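PDB 5A62: putative alpha/beta hydrolase FOLD protein from Candidatus Nitrososphaera gargensis, which probably acts as a hydrolase of the alpha/beta-hydrolase fold, consistent with a carboxylesterase that cleaves ester bonds. Local coordinates for residues A71-M74 with Q75-I78; G101-I104 with S105-Y108; E186-V189 with A190-A194; F224-L227 with I228-K232. All blocks are in the same frame, centred on the assembly; numbering follows the deposited sequence.

Contact 1 (A71-M74 with Q75-I78); sequences AYTM and QDLI
At the N-terminus of helix 74-87, where the loop after strand 52-56 of the alpha/beta-hydrolase fold ends, D76 reaches back to the N-cap residue T73, in the manner of one half of a capping box. The backbone N of T73 donates to OD2 of D76 over 3.0 Å in an almost perfectly straight bond (N-H...O 179°), using the anti lone pair of the carboxylate oxygen. The carboxylate thus ties the N-cap backbone N-H to the first turn. D76 N makes only a weak, bent bond to the backbone O of T73, and L77 N a weak one to the same atom, whereas the next turn closes firmly from I78 N to M74 O. The OG1 of T73, set between its backbone N and carbonyl carbon (chi1 65°), stands 3.2 Å from D76 OD2, and a water touches both atoms, donating to OD2. Beside the cap, the Y72 ring and the L77 side chain meet obliquely, CE1 of Y72 lying 3.5 Å from L77 CD2. The same ring packs on helix 185-194, and T73 and Q75 touch F138 of the second subunit. The bent M74 chain brings CE to I104, and its CB packs on M107, both of helix 100-111; CE also approaches L77 CD1 at 4.1 Å.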
loop_
_atom_site.group_PDB
_atom_site.type_symbol
_atom_site.label_atom_id
_atom_site.label_comp_id
_atom_site.label_asym_id
_atom_site.label_seq_id
_atom_site.Cartn_x
_atom_site.Cartn_y
_atom_site.Cartn_z
ATOM N N ALA A 71 3.623 -4.932 5.733
ATOM C CA ALA A 71 3.307 -3.900 4.741
ATOM C C ALA A 71 4.374 -2.890 4.801
ATOM O O ALA A 71 4.945 -2.662 5.873
ATOM C CB ALA A 71 1.962 -3.222 5.011
ATOM N N TYR A 72 4.573 -2.186 3.693
ATOM C CA TYR A 72 5.616 -1.156 3.645
ATOM C C TYR A 72 5.403 -0.294 2.450
ATOM O O TYR A 72 4.552 -0.586 1.580
ATOM C CB TYR A 72 6.984 -1.800 3.590
ATOM C CG TYR A 72 7.211 -2.774 2.462
ATOM C CD1 TYR A 72 7.392 -2.314 1.174
ATOM C CD2 TYR A 72 7.053 -4.145 2.625
ATOM C CE1 TYR A 72 7.523 -3.158 0.125
ATOM C CE2 TYR A 72 7.213 -5.033 1.562
ATOM C CZ TYR A 72 7.445 -4.521 0.292
ATOM O OH TYR A 72 7.609 -5.355 -0.784
ATOM N N THR A 73 6.140 0.783 2.351
ATOM C CA THR A 73 6.110 1.689 1.196
ATOM C C THR A 73 7.362 1.469 0.400
ATOM O O THR A 73 8.361 0.856 0.839
ATOM C CB THR A 73 6.043 3.145 1.581
ATOM O OG1 THR A 73 7.262 3.513 2.277
ATOM C CG2 THR A 73 4.845 3.403 2.466
ATOM N N MET A 74 7.387 1.998 -0.817
ATOM C CA MET A 74 8.604 1.967 -1.585
ATOM C C MET A 74 9.772 2.567 -0.839
ATOM O O MET A 74 10.896 2.062 -0.952
ATOM C CB MET A 74 8.451 2.719 -2.914
ATOM C CG MET A 74 7.561 2.110 -3.982
ATOM S SD MET A 74 7.859 0.374 -4.332
ATOM C CE MET A 74 9.481 0.507 -4.918
ATOM N N GLN A 75 9.546 3.631 -0.094
ATOM C CA GLN A 75 10.640 4.198 0.688
ATOM C C GLN A 75 11.317 3.242 1.587
ATOM O O GLN A 75 12.535 3.262 1.766
ATOM C CB GLN A 75 10.138 5.414 1.441
ATOM C CG GLN A 75 11.249 6.159 2.140
ATOM C CD GLN A 75 12.239 6.723 1.149
ATOM O OE1 GLN A 75 11.838 7.310 0.126
ATOM N NE2 GLN A 75 13.513 6.532 1.411
ATOM N N ASP A 76 10.557 2.313 2.174
ATOM C CA ASP A 76 11.118 1.280 3.009
ATOM C C ASP A 76 12.067 0.388 2.231
ATOM O O ASP A 76 13.088 -0.006 2.755
ATOM C CB ASP A 76 10.028 0.489 3.691
ATOM C CG ASP A 76 9.261 1.333 4.664
ATOM O OD1 ASP A 76 9.893 1.921 5.590
ATOM O OD2 ASP A 76 8.007 1.393 4.575
ATOM N N LEU A 77 11.719 0.035 1.017
ATOM C CA LEU A 77 12.608 -0.746 0.168
ATOM C C LEU A 77 13.881 0.049 -0.195
ATOM O O LEU A 77 14.972 -0.515 -0.277
ATOM C CB LEU A 77 11.940 -1.200 -1.140
ATOM C CG LEU A 77 10.760 -2.127 -0.944
ATOM C CD1 LEU A 77 10.206 -2.569 -2.270
ATOM C CD2 LEU A 77 11.054 -3.367 -0.103
ATOM N N ILE A 78 13.766 1.324 -0.370
ATOM C CA ILE A 78 14.961 2.125 -0.672
ATOM C C ILE A 78 15.844 2.133 0.536
ATOM O O ILE A 78 17.068 1.996 0.408
ATOM C CB ILE A 78 14.577 3.560 -1.086
ATOM C CG1 ILE A 78 13.485 3.640 -2.136
ATOM C CG2 ILE A 78 15.835 4.317 -1.544
ATOM C CD1 ILE A 78 13.607 2.656 -3.274
HETATM O O HOH W 1 6.969 3.933 5.250
#

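Contact 2 (G101-I104 with S105-Y108); sequences GGII and SSMY
Helix 100-111 follows strand 93-98 through a GxSxG sequence that resembles the nucleophile elbow of alpha/beta hydrolases, and G101, the last glycine of that pattern, starts this contact. Two serines in succession turn back onto the helix backbone. S105 places OG between its own N and carbonyl carbon (chi1 72°), from where the hydroxyl donates to G102 O at 2.8 Å. In the conformer given here S106 OG donates likewise to I103 O, but a second conformer leaves this bond less certain. G102 O therefore holds two donors, a hydroxyl three residues ahead and an amide four residues ahead, and I103 O does so when S106 adopts this conformer. At G102 O, S105 OG and S106 N arrive from the same face of the carbonyl plane, the hydroxyl at a sharper C=O...O angle of 116°. M107 N reaches I103 O nearly in line with the carbonyl. The bond to G102 O satisfies the S105 hydroxyl inside a buried helix and lets this short polar side chain lie against apolar neighbours. S105 packs on I119 and M121 of strand 116-122, the next strand of the beta-alpha-beta unit, and S106 on I119 and on V202 and L206 of helix 202-209, while I104 and M107 face M74 of helix 74-87.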
loop_
_atom_site.group_PDB
_atom_site.type_symbol
_atom_site.label_atom_id
_atom_site.label_comp_id
_atom_site.label_asym_id
_atom_site.label_seq_id
_atom_site.Cartn_x
_atom_site.Cartn_y
_atom_site.Cartn_z
ATOM N N GLY A 101 12.564 -3.641 -9.331
ATOM C CA GLY A 101 14.026 -3.336 -9.142
ATOM C C GLY A 101 14.427 -2.090 -9.853
ATOM O O GLY A 101 15.275 -1.330 -9.393
ATOM N N GLY A 102 13.838 -1.815 -10.982
ATOM C CA GLY A 102 14.039 -0.587 -11.784
ATOM C C GLY A 102 13.497 0.634 -11.096
ATOM O O GLY A 102 14.124 1.697 -11.001
ATOM N N ILE A 103 12.304 0.513 -10.506
ATOM C CA ILE A 103 11.747 1.548 -9.747
ATOM C C ILE A 103 12.619 1.898 -8.512
ATOM O O ILE A 103 12.934 3.054 -8.196
ATOM C CB ILE A 103 10.308 1.147 -9.304
ATOM C CG1 ILE A 103 9.589 0.450 -10.485
ATOM C CG2 ILE A 103 9.726 2.436 -8.866
ATOM C CD1 ILE A 103 8.124 0.050 -10.261
ATOM N N ILE A 104 13.009 0.847 -7.790
ATOM C CA ILE A 104 13.870 1.010 -6.655
ATOM C C ILE A 104 15.177 1.752 -7.085
ATOM O O ILE A 104 15.594 2.645 -6.374
ATOM C CB ILE A 104 14.188 -0.364 -6.020
ATOM C CG1 ILE A 104 12.900 -0.903 -5.357
ATOM C CG2 ILE A 104 15.351 -0.257 -5.043
ATOM C CD1 ILE A 104 12.986 -2.386 -5.030
ATOM N N SER A 105 15.780 1.313 -8.196
ATOM C CA SER A 105 17.022 1.942 -8.635
ATOM C C SER A 105 16.820 3.407 -8.881
ATOM O O SER A 105 17.711 4.216 -8.551
ATOM C CB SER A 105 17.624 1.272 -9.858
ATOM O OG SER A 105 16.930 1.497 -11.074
ATOM N N SER A 106 15.668 3.776 -9.471
ATOM C CA SER A 106 15.427 5.158 -9.774
ATOM C C SER A 106 15.248 6.021 -8.526
ATOM O O SER A 106 15.790 7.129 -8.421
ATOM C CB SER A 106 14.268 5.247 -10.763
ATOM O OG SER A 106 13.020 4.999 -10.143
ATOM N N MET A 107 14.564 5.507 -7.516
ATOM C CA MET A 107 14.387 6.237 -6.294
ATOM C C MET A 107 15.665 6.324 -5.490
ATOM O O MET A 107 15.965 7.336 -4.868
ATOM C CB MET A 107 13.306 5.540 -5.413
ATOM C CG MET A 107 11.906 5.685 -5.997
ATOM S SD MET A 107 10.631 4.898 -5.000
ATOM C CE MET A 107 10.680 5.892 -3.578
ATOM N N TYR A 108 16.507 5.309 -5.518
ATOM C CA TYR A 108 17.748 5.341 -4.848
ATOM C C TYR A 108 18.656 6.403 -5.474
ATOM O O TYR A 108 19.228 7.186 -4.750
ATOM C CB TYR A 108 18.418 3.925 -4.810
ATOM C CG TYR A 108 19.666 3.900 -3.995
ATOM C CD1 TYR A 108 19.643 3.680 -2.626
ATOM C CD2 TYR A 108 20.881 4.168 -4.562
ATOM C CE1 TYR A 108 20.827 3.721 -1.910
ATOM C CE2 TYR A 108 22.046 4.129 -3.844
ATOM C CZ TYR A 108 21.979 3.941 -2.519
ATOM O OH TYR A 108 23.175 3.938 -1.782
#

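Contact 3 (E186-V189 with A190-A194); sequences EGFV and AATVA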
loop_
_atom_site.group_PDB
_atom_site.type_symbol
_atom_site.label_atom_id
_atom_site.label_comp_id
_atom_site.label_asym_id
_atom_site.label_seq_id
_atom_site.Cartn_x
_atom_site.Cartn_y
_atom_site.Cartn_z
ATOM N N GLU A 186 2.945 -13.515 1.742
ATOM C CA GLU A 186 2.916 -12.186 2.406
ATOM C C GLU A 186 3.847 -11.290 1.654
ATOM O O GLU A 186 3.526 -10.095 1.456
ATOM C CB GLU A 186 3.229 -12.250 3.902
ATOM C CG GLU A 186 4.504 -12.857 4.156
ATOM C CD GLU A 186 4.514 -14.472 4.213
ATOM O OE1 GLU A 186 3.668 -15.398 3.708
ATOM O OE2 GLU A 186 5.583 -14.834 4.893
ATOM N N GLY A 187 4.959 -11.762 1.123
ATOM C CA GLY A 187 5.856 -10.937 0.374
ATOM C C GLY A 187 5.298 -10.527 -0.954
ATOM O O GLY A 187 5.533 -9.372 -1.393
ATOM N N PHE A 188 4.648 -11.411 -1.697
ATOM C CA PHE A 188 4.019 -11.050 -2.942
ATOM C C PHE A 188 2.966 -9.983 -2.710
ATOM O O PHE A 188 2.924 -8.986 -3.448
ATOM C CB PHE A 188 3.392 -12.320 -3.560
ATOM C CG PHE A 188 2.738 -12.014 -4.879
ATOM C CD1 PHE A 188 3.474 -11.896 -6.042
ATOM C CD2 PHE A 188 1.365 -11.858 -4.966
ATOM C CE1 PHE A 188 2.843 -11.571 -7.241
ATOM C CE2 PHE A 188 0.758 -11.539 -6.149
ATOM C CZ PHE A 188 1.487 -11.368 -7.237
ATOM N N VAL A 189 2.070 -10.234 -1.758
ATOM C CA VAL A 189 1.015 -9.303 -1.454
ATOM C C VAL A 189 1.573 -7.942 -1.104
ATOM O O VAL A 189 1.169 -6.925 -1.673
ATOM C CB VAL A 189 0.082 -9.849 -0.406
ATOM C CG1 VAL A 189 -0.909 -8.814 0.028
ATOM C CG2 VAL A 189 -0.652 -11.071 -0.972
ATOM N N ALA A 190 2.535 -7.873 -0.199
ATOM C CA ALA A 190 3.062 -6.605 0.227
ATOM C C ALA A 190 3.735 -5.866 -0.910
ATOM O O ALA A 190 3.647 -4.641 -0.993
ATOM C CB ALA A 190 4.032 -6.773 1.316
ATOM N N ALA A 191 4.450 -6.532 -1.774
ATOM C CA ALA A 191 5.181 -5.872 -2.838
ATOM C C ALA A 191 4.210 -5.241 -3.827
ATOM O O ALA A 191 4.404 -4.122 -4.296
ATOM C CB ALA A 191 6.155 -6.797 -3.485
ATOM N N THR A 192 3.196 -6.013 -4.173
ATOM C CA THR A 192 2.218 -5.487 -5.093
ATOM C C THR A 192 1.463 -4.260 -4.518
ATOM O O THR A 192 1.162 -3.271 -5.184
ATOM C CB THR A 192 1.269 -6.530 -5.641
ATOM O OG1 THR A 192 0.466 -7.054 -4.593
ATOM C CG2 THR A 192 1.961 -7.612 -6.400
ATOM N N VAL A 193 1.127 -4.326 -3.238
ATOM C CA VAL A 193 0.494 -3.192 -2.571
ATOM C C VAL A 193 1.465 -1.966 -2.598
ATOM O O VAL A 193 1.055 -0.834 -2.778
ATOM C CB VAL A 193 0.042 -3.580 -1.158
ATOM C CG1 VAL A 193 -0.322 -2.342 -0.353
ATOM C CG2 VAL A 193 -1.099 -4.578 -1.225
ATOM N N ALA A 194 2.751 -2.215 -2.344
ATOM C CA ALA A 194 3.733 -1.151 -2.301
ATOM C C ALA A 194 3.791 -0.367 -3.590
ATOM O O ALA A 194 4.229 0.787 -3.601
ATOM C CB ALA A 194 5.088 -1.657 -1.915
#
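A first torsion of -179° swings the F188 ring alongside the next turn of helix 185-194, where T192 turns its two branches to different tasks. A chi1 of 65° sets OG1 of T192 between N and the carbonyl carbon and leaves CG2 beside N, directed at the ring. The methyl sits over one face of F188 in a CH-pi contact, CG2 lying 4.1 Å from the ring centroid and 18° off the normal, displaced toward the rim near CZ. The hydroxyl donates to V189 O at 3.0 Å. V193 N also binds that carbonyl, at 3.0 Å and nearly in line with it, whereas OG1 comes in tilted from its plane. T192 OG1 has a further partner in R141 of helix 136-147, so the hydroxyl ties two helices together. Beyond T192, the F188 ring packs among T140, A144, M149 and L152. A190 and A191 pack against Y72 of the same chain, and V189, A190 and V193 touch the second subunit. A threonine hydroxyl bonded to its own helix backbone is a common feature of buried alpha-helices, here in the helical region inserted between strands 116-122 and 212-218 of the alpha/beta-hydrolase fold.

Contact 4 (F224-L227 with I228-K232); sequences FMRL and IKETK
Regular alpha-helical bonds run from I228, K229, E230 and T231 back to F224, M225, R226 and L227, so the two segments form consecutive turns of helix 222-234. This helix is the crossover of a beta-alpha-beta unit in the alpha/beta-hydrolase fold, linking strand 212-218 to strand 239-243. I228 N to F224 O is a short member of the series at 2.8 Å. On the inner side, I228 packs on A215, V217 and L240 of the two strands, and its CG2 lies 3.2 Å from F224 O. F224 reaches away from the second segment toward the GxSxG residues, near a bound acetate.

The polar side carries R226 and E230, which lie side by side and point the same way. A bend at chi3 (80°) turns the arginine's NE toward OE2 of E230, giving a salt bridge whose bond is weak and bent, at 3.3 Å. OE2 meets the guanidinium at its edge although the two planes are 49° apart. A water completes the link, accepting from R226 NH2 at 3.0 Å and donating to E230 OE1 at 2.6 Å. The stronger partners of both lie outside the segments, D133 for R226 NH2 and K127 for E230 OE1, and the weak R226-E230 bond joins the two pairs. On another side, the M225 methyl CE rests 3.7 Å from K229 CE. At L227 O, T231 supplies both donors from opposite faces of the carbonyl plane: its N at 2.9 Å and its OG1, held above that plane, at 2.8 Å.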
loop_
_atom_site.group_PDB
_atom_site.type_symbol
_atom_site.label_atom_id
_atom_site.label_comp_id
_atom_site.label_asym_id
_atom_site.label_seq_id
_atom_site.Cartn_x
_atom_site.Cartn_y
_atom_site.Cartn_z
ATOM N N PHE A 224 5.193 -1.133 -19.414
ATOM C CA PHE A 224 6.514 -0.480 -19.322
ATOM C C PHE A 224 6.930 0.205 -20.568
ATOM O O PHE A 224 7.610 1.207 -20.501
ATOM C CB PHE A 224 7.577 -1.436 -18.736
ATOM C CG PHE A 224 7.359 -1.646 -17.274
ATOM C CD1 PHE A 224 7.670 -0.647 -16.370
ATOM C CD2 PHE A 224 6.760 -2.777 -16.811
ATOM C CE1 PHE A 224 7.448 -0.812 -15.031
ATOM C CE2 PHE A 224 6.543 -2.964 -15.460
ATOM C CZ PHE A 224 6.893 -1.970 -14.568
ATOM N N MET A 225 6.487 -0.227 -21.753
ATOM C CA MET A 225 6.721 0.577 -22.969
ATOM C C MET A 225 6.142 1.938 -22.840
ATOM O O MET A 225 6.745 2.930 -23.158
ATOM C CB MET A 225 6.177 -0.100 -24.226
ATOM C CG MET A 225 7.034 -1.251 -24.703
ATOM S SD MET A 225 8.564 -0.761 -25.502
ATOM C CE MET A 225 7.900 -0.224 -27.092
ATOM N N ARG A 226 4.912 1.991 -22.350
ATOM C CA ARG A 226 4.225 3.260 -22.236
ATOM C C ARG A 226 4.948 4.150 -21.190
ATOM O O ARG A 226 5.233 5.346 -21.410
ATOM C CB ARG A 226 2.779 3.067 -21.860
ATOM C CG ARG A 226 2.009 4.386 -21.946
ATOM C CD ARG A 226 0.632 4.305 -21.280
ATOM N NE ARG A 226 0.777 4.437 -19.835
ATOM C CZ ARG A 226 0.452 3.530 -18.898
ATOM N NH1 ARG A 226 0.009 2.349 -19.168
ATOM N NH2 ARG A 226 0.592 3.916 -17.639
ATOM N N LEU A 227 5.245 3.599 -20.012
ATOM C CA LEU A 227 5.904 4.372 -18.994
ATOM C C LEU A 227 7.298 4.814 -19.371
ATOM O O LEU A 227 7.654 5.932 -19.024
ATOM C CB LEU A 227 5.883 3.584 -17.688
ATOM C CG LEU A 227 4.543 3.302 -17.041
ATOM C CD1 LEU A 227 4.714 2.396 -15.833
ATOM C CD2 LEU A 227 3.802 4.533 -16.649
ATOM N N ILE A 228 8.072 3.978 -20.027
ATOM C CA ILE A 228 9.410 4.368 -20.380
ATOM C C ILE A 228 9.415 5.348 -21.479
ATOM O O ILE A 228 10.251 6.252 -21.495
ATOM C CB ILE A 228 10.313 3.143 -20.591
ATOM C CG1 ILE A 228 11.760 3.528 -20.194
ATOM C CG2 ILE A 228 10.125 2.510 -21.939
ATOM C CD1 ILE A 228 11.967 3.793 -18.753
ATOM N N LYS A 229 8.480 5.278 -22.404
ATOM C CA LYS A 229 8.350 6.302 -23.430
ATOM C C LYS A 229 7.996 7.641 -22.841
ATOM O O LYS A 229 8.548 8.710 -23.187
ATOM C CB LYS A 229 7.366 5.847 -24.495
ATOM C CG LYS A 229 8.058 4.861 -25.421
ATOM C CD LYS A 229 7.212 4.435 -26.614
ATOM C CE LYS A 229 6.510 3.109 -26.352
ATOM N NZ LYS A 229 5.503 2.739 -27.395
ATOM N N GLU A 230 7.119 7.638 -21.820
ATOM C CA GLU A 230 6.800 8.849 -21.118
ATOM C C GLU A 230 8.036 9.363 -20.383
ATOM O O GLU A 230 8.324 10.567 -20.345
ATOM C CB GLU A 230 5.618 8.631 -20.140
ATOM C CG GLU A 230 4.293 8.308 -20.813
ATOM C CD GLU A 230 3.161 7.811 -19.885
ATOM O OE1 GLU A 230 3.338 7.804 -18.645
ATOM O OE2 GLU A 230 2.073 7.428 -20.425
ATOM N N THR A 231 8.803 8.467 -19.798
ATOM C CA THR A 231 10.002 8.829 -19.082
ATOM C C THR A 231 11.031 9.450 -20.015
ATOM O O THR A 231 11.618 10.482 -19.632
ATOM C CB THR A 231 10.606 7.599 -18.394
ATOM O OG1 THR A 231 9.640 7.082 -17.441
ATOM C CG2 THR A 231 11.841 7.971 -17.593
ATOM N N LYS A 232 11.171 8.893 -21.205
ATOM C CA LYS A 232 12.145 9.437 -22.166
ATOM C C LYS A 232 11.745 10.821 -22.600
ATOM O O LYS A 232 12.631 11.671 -22.821
ATOM C CB LYS A 232 12.324 8.468 -23.317
ATOM C CG LYS A 232 13.186 8.950 -24.490
ATOM C CD LYS A 232 14.609 9.016 -24.139
ATOM C CE LYS A 232 15.415 9.399 -25.412
ATOM N NZ LYS A 232 16.842 9.454 -25.240
HETATM O O HOH W 2 1.282 6.857 -17.356
#

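How the contacts relate
Contact 2 is the innermost, about 8 Å from the chain centre to its own centre, and contact 4 is the least buried. Contacts 1 and 3 both touch the second subunit. Contact 1 joins its neighbours: I78 CD1 meets M107 CB of contact 2 at 3.6 Å, and Y72 OH lies 3.2 Å from A191 CA of contact 3. Contact 4 touches none of the others; contact 2 comes nearest, about 5 Å away between nearest atoms. Contacts 2 and 4 occupy crossover helices of two separate beta-alpha-beta units. Hydroxyls bonded to helix carbonyls recur in contacts 2, 3 and 4, whereas in contact 1 a carboxylate of the first turn accepts the backbone N-H of the N-cap residue and ion pairing appears in partly exposed contact 4.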